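PDB 2OX9: collectin placenta 1 from Mus musculus, which binds glycans such as the leukocyte Lewis(x) antigen through a calcium-dependent C-type carbohydrate-recognition domain and probably serves as a scavenger receptor. Local coordinates for residues K10-K23 with E47-E60. Residues are numbered along the deposited sequence; the frame is centred on the assembly and turned at random.
Sequences KNFTDKCYYFSLEK and EEQQWIKKHTVGRE. With CA (calcium ion), chain L.
F12 and W51 bring a β-hairpin against a helix: strands 10-12 and 15-19, joined by a type II' turn from F12 to K15, lie beside helix 47-54. Strand 15-19 runs at 37° to the helix, their axes 11.0 Å apart, a gap suited to large aromatic side chains. W51, with CG anti to its backbone N (chi1 -175°), reaches toward the hairpin, laying one indole face against F12. The F12 ring forms an offset stack on its five-membered ring, planes 24° apart, while F12 CB sits 3.5 Å from the centroid of the W51 six-membered ring, over its face. On the opposite indole face H55 CE1 lies over the rim, and H55 ND1 donates a nearly straight bond to the backbone O of W51, fixing the imidazole's rotation. W51 CZ3 sits over a face of Y17, 3.4 Å from Y17 CD1, and at the edge of the F19 ring; F19 turns a face to H55 CB and also touches T56 CG2. Tyrosine adds a hydroxyl to this apolar packing: Y17 OH donates to E48 OE1 at 2.6 Å, from above the carboxylate plane. The extended E48 side chain carries OE1 to calcium, 2.5 Å away, whose shell the backbone O of F42, the N44 and E129 side chains and two waters complete. The aromatic cluster thus joins the N-terminal hairpin to a helix of the C-type lectin fold, beside a calcium site distinct from the one that holds the glycan.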
loop_
_atom_site.group_PDB
_atom_site.type_symbol
_atom_site.label_atom_id
_atom_site.label_comp_id
_atom_site.label_asym_id
_atom_site.label_seq_id
_atom_site.Cartn_x
_atom_site.Cartn_y
_atom_site.Cartn_z
ATOM N N LYS A 10 -1.688 -14.594 -4.992
ATOM C CA LYS A 10 -2.303 -15.287 -3.865
ATOM C C LYS A 10 -3.779 -14.918 -3.809
ATOM O O LYS A 10 -4.150 -13.779 -4.098
ATOM C CB LYS A 10 -1.666 -14.861 -2.542
ATOM C CG LYS A 10 -0.164 -15.089 -2.418
ATOM C CD LYS A 10 0.185 -16.564 -2.411
ATOM C CE LYS A 10 1.627 -16.759 -1.980
ATOM N NZ LYS A 10 2.545 -15.957 -2.835
ATOM N N ASN A 11 -4.615 -15.866 -3.408
ATOM C CA ASN A 11 -6.034 -15.588 -3.316
ATOM C C ASN A 11 -6.524 -15.408 -1.877
ATOM O O ASN A 11 -6.036 -16.048 -0.943
ATOM C CB ASN A 11 -6.838 -16.699 -3.986
ATOM C CG ASN A 11 -6.811 -17.989 -3.201
ATOM O OD1 ASN A 11 -5.754 -18.596 -3.018
ATOM N ND2 ASN A 11 -7.977 -18.415 -2.724
ATOM N N PHE A 12 -7.469 -14.493 -1.718
ATOM C CA PHE A 12 -8.113 -14.215 -0.438
ATOM C C PHE A 12 -9.530 -13.840 -0.859
ATOM O O PHE A 12 -9.719 -12.857 -1.561
ATOM C CB PHE A 12 -7.463 -13.040 0.282
ATOM C CG PHE A 12 -8.130 -12.703 1.587
ATOM C CD1 PHE A 12 -8.148 -13.626 2.626
ATOM C CD2 PHE A 12 -8.765 -11.479 1.767
ATOM C CE1 PHE A 12 -8.791 -13.336 3.829
ATOM C CE2 PHE A 12 -9.410 -11.178 2.967
ATOM C CZ PHE A 12 -9.423 -12.105 3.995
ATOM N N THR A 13 -10.516 -14.617 -0.418
ATOM C CA THR A 13 -11.906 -14.413 -0.823
ATOM C C THR A 13 -11.916 -14.406 -2.350
ATOM O O THR A 13 -11.321 -15.298 -2.963
ATOM C CB THR A 13 -12.530 -13.101 -0.257
ATOM O OG1 THR A 13 -11.814 -11.961 -0.739
ATOM C CG2 THR A 13 -12.497 -13.115 1.259
ATOM N N ASP A 14 -12.555 -13.420 -2.978
ATOM C CA ASP A 14 -12.614 -13.396 -4.443
ATOM C C ASP A 14 -11.632 -12.427 -5.107
ATOM O O ASP A 14 -11.889 -11.923 -6.201
ATOM C CB ASP A 14 -14.042 -13.080 -4.907
ATOM C CG ASP A 14 -14.454 -11.657 -4.601
ATOM O OD1 ASP A 14 -13.919 -11.072 -3.634
ATOM O OD2 ASP A 14 -15.328 -11.127 -5.322
ATOM N N LYS A 15 -10.507 -12.181 -4.443
ATOM C CA LYS A 15 -9.495 -11.284 -4.971
ATOM C C LYS A 15 -8.165 -11.998 -5.098
ATOM O O LYS A 15 -7.965 -13.071 -4.514
ATOM C CB LYS A 15 -9.332 -10.071 -4.053
ATOM C CG LYS A 15 -10.574 -9.211 -3.935
ATOM C CD LYS A 15 -11.129 -8.859 -5.300
ATOM C CE LYS A 15 -11.607 -7.425 -5.321
ATOM N NZ LYS A 15 -10.494 -6.479 -5.019
ATOM N N CYS A 16 -7.269 -11.405 -5.884
ATOM C CA CYS A 16 -5.934 -11.949 -6.099
ATOM C C CYS A 16 -4.923 -10.870 -5.767
ATOM O O CYS A 16 -5.082 -9.715 -6.168
ATOM C CB CYS A 16 -5.744 -12.378 -7.549
ATOM S SG CYS A 16 -6.871 -13.704 -8.060
ATOM N N TYR A 17 -3.872 -11.259 -5.052
ATOM C CA TYR A 17 -2.850 -10.314 -4.644
ATOM C C TYR A 17 -1.472 -10.748 -5.081
ATOM O O TYR A 17 -1.172 -11.945 -5.142
ATOM C CB TYR A 17 -2.841 -10.162 -3.122
ATOM C CG TYR A 17 -4.178 -9.790 -2.524
ATOM C CD1 TYR A 17 -5.212 -10.718 -2.452
ATOM C CD2 TYR A 17 -4.406 -8.508 -2.028
ATOM C CE1 TYR A 17 -6.443 -10.381 -1.898
ATOM C CE2 TYR A 17 -5.632 -8.160 -1.469
ATOM C CZ TYR A 17 -6.646 -9.105 -1.408
ATOM O OH TYR A 17 -7.856 -8.771 -0.846
ATOM N N TYR A 18 -0.641 -9.755 -5.374
ATOM C CA TYR A 18 0.729 -9.986 -5.786
ATOM C C TYR A 18 1.651 -9.271 -4.801
ATOM O O TYR A 18 1.629 -8.041 -4.693
ATOM C CB TYR A 18 0.958 -9.446 -7.203
ATOM C CG TYR A 18 2.397 -9.562 -7.661
ATOM C CD1 TYR A 18 2.992 -10.811 -7.834
ATOM C CD2 TYR A 18 3.173 -8.424 -7.893
ATOM C CE1 TYR A 18 4.323 -10.927 -8.225
ATOM C CE2 TYR A 18 4.510 -8.530 -8.287
ATOM C CZ TYR A 18 5.077 -9.784 -8.449
ATOM O OH TYR A 18 6.397 -9.907 -8.840
ATOM N N PHE A 19 2.445 -10.045 -4.070
ATOM C CA PHE A 19 3.386 -9.481 -3.113
ATOM C C PHE A 19 4.726 -9.423 -3.840
ATOM O O PHE A 19 5.433 -10.421 -3.971
ATOM C CB PHE A 19 3.435 -10.363 -1.866
ATOM C CG PHE A 19 2.120 -10.455 -1.156
ATOM C CD1 PHE A 19 1.185 -11.425 -1.512
ATOM C CD2 PHE A 19 1.798 -9.549 -0.156
ATOM C CE1 PHE A 19 -0.053 -11.492 -0.884
ATOM C CE2 PHE A 19 0.564 -9.603 0.485
ATOM C CZ PHE A 19 -0.369 -10.581 0.117
ATOM N N SER A 20 5.040 -8.232 -4.339
ATOM C CA SER A 20 6.229 -7.989 -5.141
ATOM C C SER A 20 7.600 -8.370 -4.611
ATOM O O SER A 20 7.862 -8.369 -3.411
ATOM C CB SER A 20 6.288 -6.515 -5.536
ATOM O OG SER A 20 6.967 -5.765 -4.546
ATOM N N LEU A 21 8.468 -8.708 -5.557
ATOM C CA LEU A 21 9.854 -9.012 -5.274
ATOM C C LEU A 21 10.545 -7.772 -5.825
ATOM O O LEU A 21 11.714 -7.510 -5.544
ATOM C CB LEU A 21 10.311 -10.256 -6.028
ATOM C CG LEU A 21 9.704 -11.566 -5.525
ATOM C CD1 LEU A 21 10.357 -12.733 -6.257
ATOM C CD2 LEU A 21 9.921 -11.693 -4.025
ATOM N N GLU A 22 9.786 -7.008 -6.610
ATOM C CA GLU A 22 10.287 -5.778 -7.206
ATOM C C GLU A 22 10.254 -4.675 -6.153
ATOM O O GLU A 22 9.360 -4.649 -5.308
ATOM C CB GLU A 22 9.420 -5.356 -8.404
ATOM C CG GLU A 22 9.486 -6.272 -9.634
ATOM C CD GLU A 22 8.530 -7.455 -9.560
ATOM O OE1 GLU A 22 7.919 -7.674 -8.490
ATOM O OE2 GLU A 22 8.392 -8.171 -10.578
ATOM N N LYS A 23 11.234 -3.778 -6.206
ATOM C CA LYS A 23 11.319 -2.646 -5.281
ATOM C C LYS A 23 11.282 -1.388 -6.147
ATOM O O LYS A 23 12.110 -1.242 -7.051
ATOM C CB LYS A 23 12.632 -2.691 -4.487
ATOM C CG LYS A 23 12.863 -3.976 -3.687
ATOM C CD LYS A 23 14.073 -3.834 -2.760
ATOM C CE LYS A 23 14.491 -5.165 -2.143
ATOM N NZ LYS A 23 13.403 -5.817 -1.356
ATOM N N GLU A 47 -9.727 -8.188 8.513
ATOM C CA GLU A 47 -9.467 -9.541 8.024
ATOM C C GLU A 47 -8.518 -9.506 6.838
ATOM O O GLU A 47 -7.622 -10.342 6.736
ATOM C CB GLU A 47 -10.755 -10.246 7.601
ATOM C CG GLU A 47 -11.742 -10.462 8.720
ATOM C CD GLU A 47 -12.933 -9.543 8.607
ATOM O OE1 GLU A 47 -12.726 -8.308 8.514
ATOM O OE2 GLU A 47 -14.073 -10.058 8.610
ATOM N N GLU A 48 -8.714 -8.542 5.944
ATOM C CA GLU A 48 -7.842 -8.426 4.780
ATOM C C GLU A 48 -6.457 -7.976 5.259
ATOM O O GLU A 48 -5.433 -8.405 4.734
ATOM C CB GLU A 48 -8.408 -7.410 3.771
ATOM C CG GLU A 48 -7.609 -7.336 2.469
ATOM C CD GLU A 48 -8.184 -6.352 1.458
ATOM O OE1 GLU A 48 -7.836 -6.468 0.265
ATOM O OE2 GLU A 48 -8.964 -5.457 1.850
ATOM N N GLN A 49 -6.444 -7.116 6.272
ATOM C CA GLN A 49 -5.198 -6.607 6.844
ATOM C C GLN A 49 -4.372 -7.726 7.466
ATOM O O GLN A 49 -3.158 -7.789 7.281
ATOM C CB GLN A 49 -5.500 -5.554 7.924
ATOM C CG GLN A 49 -4.295 -5.137 8.753
ATOM C CD GLN A 49 -3.209 -4.486 7.926
ATOM O OE1 GLN A 49 -3.474 -3.597 7.111
ATOM N NE2 GLN A 49 -1.972 -4.912 8.140
ATOM N N GLN A 50 -5.040 -8.587 8.224
ATOM C CA GLN A 50 -4.386 -9.703 8.886
ATOM C C GLN A 50 -3.800 -10.686 7.879
ATOM O O GLN A 50 -2.677 -11.168 8.053
ATOM C CB GLN A 50 -5.375 -10.441 9.783
ATOM C CG GLN A 50 -5.113 -10.291 11.280
ATOM C CD GLN A 50 -3.707 -10.717 11.685
ATOM O OE1 GLN A 50 -3.264 -11.828 11.382
ATOM N NE2 GLN A 50 -2.997 -9.828 12.376
ATOM N N TRP A 51 -4.573 -10.995 6.845
ATOM C CA TRP A 51 -4.134 -11.924 5.806
ATOM C C TRP A 51 -2.923 -11.326 5.089
ATOM O O TRP A 51 -1.972 -12.034 4.754
ATOM C CB TRP A 51 -5.263 -12.156 4.801
ATOM C CG TRP A 51 -4.951 -13.180 3.758
ATOM C CD1 TRP A 51 -5.016 -14.535 3.892
ATOM C CD2 TRP A 51 -4.490 -12.927 2.431
ATOM N NE1 TRP A 51 -4.623 -15.148 2.725
ATOM C CE2 TRP A 51 -4.289 -14.183 1.812
ATOM C CE3 TRP A 51 -4.221 -11.762 1.703
ATOM C CZ2 TRP A 51 -3.830 -14.305 0.501
ATOM C CZ3 TRP A 51 -3.761 -11.885 0.393
ATOM C CH2 TRP A 51 -3.571 -13.144 -0.191
ATOM N N ILE A 52 -2.959 -10.017 4.852
ATOM C CA ILE A 52 -1.848 -9.356 4.181
ATOM C C ILE A 52 -0.611 -9.360 5.069
ATOM O O ILE A 52 0.510 -9.575 4.589
ATOM C CB ILE A 52 -2.207 -7.901 3.800
ATOM C CG1 ILE A 52 -3.132 -7.905 2.583
ATOM C CG2 ILE A 52 -0.941 -7.097 3.488
ATOM C CD1 ILE A 52 -3.612 -6.515 2.173
ATOM N N LYS A 53 -0.827 -9.141 6.367
ATOM C CA LYS A 53 0.257 -9.107 7.340
ATOM C C LYS A 53 1.116 -10.373 7.309
ATOM O O LYS A 53 2.344 -10.307 7.347
ATOM C CB LYS A 53 -0.314 -8.918 8.752
ATOM C CG LYS A 53 0.734 -8.958 9.850
ATOM C CD LYS A 53 0.101 -9.181 11.206
ATOM C CE LYS A 53 1.156 -9.452 12.260
ATOM N NZ LYS A 53 0.549 -9.606 13.603
ATOM N N LYS A 54 0.478 -11.530 7.227
ATOM C CA LYS A 54 1.236 -12.775 7.229
ATOM C C LYS A 54 2.028 -13.048 5.952
ATOM O O LYS A 54 2.927 -13.895 5.943
ATOM C CB LYS A 54 0.305 -13.935 7.568
ATOM C CG LYS A 54 -0.079 -13.948 9.049
ATOM C CD LYS A 54 -1.405 -14.628 9.272
ATOM C CE LYS A 54 -1.847 -14.527 10.720
ATOM N NZ LYS A 54 -3.291 -14.896 10.865
ATOM N N HIS A 55 1.703 -12.331 4.882
ATOM C CA HIS A 55 2.415 -12.482 3.619
ATOM C C HIS A 55 3.495 -11.420 3.428
ATOM O O HIS A 55 4.176 -11.398 2.398
ATOM C CB HIS A 55 1.457 -12.387 2.435
ATOM C CG HIS A 55 0.687 -13.639 2.184
ATOM N ND1 HIS A 55 -0.542 -13.883 2.754
ATOM C CD2 HIS A 55 0.987 -14.735 1.449
ATOM C CE1 HIS A 55 -0.967 -15.077 2.381
ATOM N NE2 HIS A 55 -0.057 -15.614 1.588
ATOM N N THR A 56 3.648 -10.532 4.404
ATOM C CA THR A 56 4.632 -9.478 4.275
ATOM C C THR A 56 5.609 -9.338 5.437
ATOM O O THR A 56 6.251 -8.305 5.568
ATOM C CB THR A 56 3.954 -8.089 4.020
ATOM O OG1 THR A 56 2.963 -7.827 5.020
ATOM C CG2 THR A 56 3.299 -8.058 2.657
ATOM N N VAL A 57 5.735 -10.359 6.279
ATOM C CA VAL A 57 6.695 -10.247 7.368
ATOM C C VAL A 57 8.083 -10.189 6.725
ATOM O O VAL A 57 8.353 -10.866 5.738
ATOM C CB VAL A 57 6.569 -11.427 8.387
ATOM C CG1 VAL A 57 5.829 -12.586 7.764
ATOM C CG2 VAL A 57 7.942 -11.862 8.870
ATOM N N GLY A 58 8.944 -9.343 7.265
ATOM C CA GLY A 58 10.276 -9.190 6.716
ATOM C C GLY A 58 10.713 -7.741 6.829
ATOM O O GLY A 58 9.910 -6.872 7.182
ATOM N N ARG A 59 11.978 -7.470 6.521
ATOM C CA ARG A 59 12.508 -6.115 6.626
ATOM C C ARG A 59 11.978 -5.121 5.599
ATOM O O ARG A 59 11.914 -3.927 5.874
ATOM C CB ARG A 59 14.037 -6.142 6.555
ATOM C CG ARG A 59 14.573 -7.027 5.449
ATOM C CD ARG A 59 16.093 -7.048 5.436
ATOM N NE ARG A 59 16.608 -8.215 4.722
ATOM C CZ ARG A 59 17.865 -8.348 4.312
ATOM N NH1 ARG A 59 18.747 -7.382 4.541
ATOM N NH2 ARG A 59 18.244 -9.449 3.674
ATOM N N GLU A 60 11.609 -5.592 4.416
ATOM C CA GLU A 60 11.105 -4.670 3.404
ATOM C C GLU A 60 9.719 -4.131 3.735
ATOM O O GLU A 60 8.922 -4.798 4.402
ATOM C CB GLU A 60 11.088 -5.332 2.021
ATOM C CG GLU A 60 10.481 -6.723 1.978
ATOM C CD GLU A 60 11.471 -7.808 2.379
ATOM O OE1 GLU A 60 12.486 -7.978 1.669
ATOM O OE2 GLU A 60 11.235 -8.486 3.398
HETATM CA CA CA L . -9.095 -4.671 -0.942
HETATM O O HOH W 1 11.888 -8.615 -1.628
HETATM O O HOH W 2 -10.997 -5.837 -1.122
HETATM O O HOH W 3 -10.181 -3.223 -2.476
#